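PDB 3B9N: alkane monooxygenase from Geobacillus thermodenitrificans, which belongs to the luciferase-like monooxygenases, a family of enzymes built on a TIM-barrel fold. Local coordinates for residues Ala241-Leu246 with His274-Ala279. Sequence-based numbering, arbitrary orientation.
Sequences AECVFL and HIKMFA
Strand 243-246 and the start of strand 276-285 are neighbouring parallel staves of the TIM barrel, joined through helix 251-265 as a beta-alpha-beta unit, and Phe245 of one stacks on Phe278 of the other. Four backbone hydrogen bonds of 2.7 to 3.0 Å run up the ladder: Lys276 N gives to Glu242 O, Val244 N to Lys276 O, Phe278 N to Val244 O and Leu246 N to Phe278 O. Cys243, Phe245, Lys276 and Phe278 face the barrel interior, where Phe278 also touches His6 and Asn8 of strand 6-12. The two phenyl rings form an offset stack, planes inclined by 14° and centroids of the Phe245 and Phe278 rings 4.8 Å apart. Both carry CG anti to the carbonyl carbon (chi1 -69° and -71°), which sends the rings the same way, side by side; the offset brings Phe278 CB over a face of the Phe245 ring as a CH-pi contact. Cys243 SG meets the Phe278 ring obliquely, 3.7 Å from Phe278 CE1. Val244, Met277 and Leu246 turn to the other face, toward helix 251-265. There Met277, bent at chi2 and chi3, curls its CE back to Val244 CB, while Met277 CB and SD meet Leu246 CD2. Lys276 sends its amine away from this seam, to Leu416 O. The chemistry thus divides by direction: the four amide-carbonyl pairs join the strands edge to edge, while Met277 N turns instead to Asp373 OD1; stacked rings with an oblique cysteine sulfur lie inside, and a thioether and branched aliphatic groups outside, packed against the helix that connects the strands.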
loop_
_atom_site.group_PDB
_atom_site.type_symbol
_atom_site.label_atom_id
_atom_site.label_comp_id
_atom_site.label_asym_id
_atom_site.label_seq_id
_atom_site.Cartn_x
_atom_site.Cartn_y
_atom_site.Cartn_z
ATOM N N ALA A 241 -10.357 -0.770 6.647
ATOM C CA ALA A 241 -9.357 0.253 6.370
ATOM C C ALA A 241 -9.370 1.573 7.127
ATOM O O ALA A 241 -10.421 2.129 7.444
ATOM C CB ALA A 241 -9.347 0.527 4.880
ATOM N N GLU A 242 -8.167 2.065 7.406
ATOM C CA GLU A 242 -7.976 3.340 8.076
ATOM C C GLU A 242 -7.483 4.254 6.973
ATOM O O GLU A 242 -7.716 5.462 6.986
ATOM C CB GLU A 242 -6.919 3.239 9.168
ATOM C CG GLU A 242 -7.212 2.175 10.206
ATOM C CD GLU A 242 -6.144 2.094 11.281
ATOM O OE1 GLU A 242 -6.135 2.958 12.193
ATOM O OE2 GLU A 242 -5.305 1.169 11.207
ATOM N N CYS A 243 -6.784 3.655 6.016
ATOM C CA CYS A 243 -6.272 4.380 4.862
ATOM C C CYS A 243 -6.663 3.559 3.643
ATOM O O CYS A 243 -6.274 2.395 3.511
ATOM C CB CYS A 243 -4.743 4.525 4.921
ATOM S SG CYS A 243 -4.109 5.596 6.246
ATOM N N VAL A 244 -7.461 4.153 2.767
ATOM C CA VAL A 244 -7.883 3.463 1.563
ATOM C C VAL A 244 -7.271 4.132 0.339
ATOM O O VAL A 244 -7.347 5.352 0.181
ATOM C CB VAL A 244 -9.406 3.481 1.434
ATOM C CG1 VAL A 244 -9.836 2.744 0.177
ATOM C CG2 VAL A 244 -10.019 2.851 2.659
ATOM N N PHE A 245 -6.647 3.342 -0.525
ATOM C CA PHE A 245 -6.048 3.907 -1.723
ATOM C C PHE A 245 -7.003 3.750 -2.891
ATOM O O PHE A 245 -7.219 2.653 -3.402
ATOM C CB PHE A 245 -4.695 3.251 -1.979
ATOM C CG PHE A 245 -3.667 3.635 -0.961
ATOM C CD1 PHE A 245 -3.796 3.215 0.366
ATOM C CD2 PHE A 245 -2.629 4.504 -1.294
ATOM C CE1 PHE A 245 -2.914 3.660 1.343
ATOM C CE2 PHE A 245 -1.737 4.958 -0.322
ATOM C CZ PHE A 245 -1.883 4.538 0.997
ATOM N N LEU A 246 -7.580 4.880 -3.284
ATOM C CA LEU A 246 -8.573 4.966 -4.353
ATOM C C LEU A 246 -8.037 5.010 -5.776
ATOM O O LEU A 246 -6.960 5.543 -6.039
ATOM C CB LEU A 246 -9.439 6.208 -4.128
ATOM C CG LEU A 246 -10.438 6.271 -2.964
ATOM C CD1 LEU A 246 -9.974 5.446 -1.768
ATOM C CD2 LEU A 246 -10.629 7.737 -2.581
ATOM N N HIS A 274 -12.669 8.620 10.486
ATOM C CA HIS A 274 -11.645 7.647 10.857
ATOM C C HIS A 274 -11.130 6.871 9.652
ATOM O O HIS A 274 -10.584 5.775 9.796
ATOM C CB HIS A 274 -12.191 6.660 11.890
ATOM C CG HIS A 274 -12.591 7.294 13.185
ATOM N ND1 HIS A 274 -12.137 8.535 13.580
ATOM C CD2 HIS A 274 -13.396 6.855 14.180
ATOM C CE1 HIS A 274 -12.650 8.834 14.760
ATOM N NE2 HIS A 274 -13.417 7.831 15.146
ATOM N N ILE A 275 -11.307 7.441 8.465
ATOM C CA ILE A 275 -10.862 6.811 7.224
ATOM C C ILE A 275 -10.196 7.851 6.321
ATOM O O ILE A 275 -10.851 8.789 5.851
ATOM C CB ILE A 275 -12.046 6.208 6.442
ATOM C CG1 ILE A 275 -12.833 5.242 7.322
ATOM C CG2 ILE A 275 -11.536 5.506 5.206
ATOM C CD1 ILE A 275 -14.092 4.703 6.653
ATOM N N LYS A 276 -8.900 7.678 6.075
ATOM C CA LYS A 276 -8.154 8.590 5.214
ATOM C C LYS A 276 -8.203 8.125 3.762
ATOM O O LYS A 276 -7.881 6.982 3.452
ATOM C CB LYS A 276 -6.694 8.684 5.662
ATOM C CG LYS A 276 -6.498 9.285 7.037
ATOM C CD LYS A 276 -7.113 10.666 7.114
ATOM C CE LYS A 276 -6.713 11.350 8.399
ATOM N NZ LYS A 276 -5.227 11.443 8.462
ATOM N N MET A 277 -8.601 9.027 2.878
ATOM C CA MET A 277 -8.701 8.732 1.450
ATOM C C MET A 277 -7.430 9.162 0.715
ATOM O O MET A 277 -6.960 10.288 0.885
ATOM C CB MET A 277 -9.905 9.473 0.869
ATOM C CG MET A 277 -11.197 9.195 1.608
ATOM S SD MET A 277 -11.872 7.589 1.217
ATOM C CE MET A 277 -10.809 6.524 2.104
ATOM N N PHE A 278 -6.873 8.270 -0.097
ATOM C CA PHE A 278 -5.659 8.592 -0.852
ATOM C C PHE A 278 -5.866 8.437 -2.349
ATOM O O PHE A 278 -6.641 7.591 -2.801
ATOM C CB PHE A 278 -4.483 7.690 -0.449
ATOM C CG PHE A 278 -3.927 7.978 0.913
ATOM C CD1 PHE A 278 -4.619 7.596 2.064
ATOM C CD2 PHE A 278 -2.714 8.652 1.050
ATOM C CE1 PHE A 278 -4.108 7.888 3.337
ATOM C CE2 PHE A 278 -2.192 8.951 2.318
ATOM C CZ PHE A 278 -2.889 8.571 3.459
ATOM N N ALA A 279 -5.160 9.253 -3.117
ATOM C CA ALA A 279 -5.244 9.176 -4.565
ATOM C C ALA A 279 -3.832 8.913 -5.048
ATOM O O ALA A 279 -2.863 9.316 -4.400
ATOM C CB ALA A 279 -5.783 10.495 -5.150
#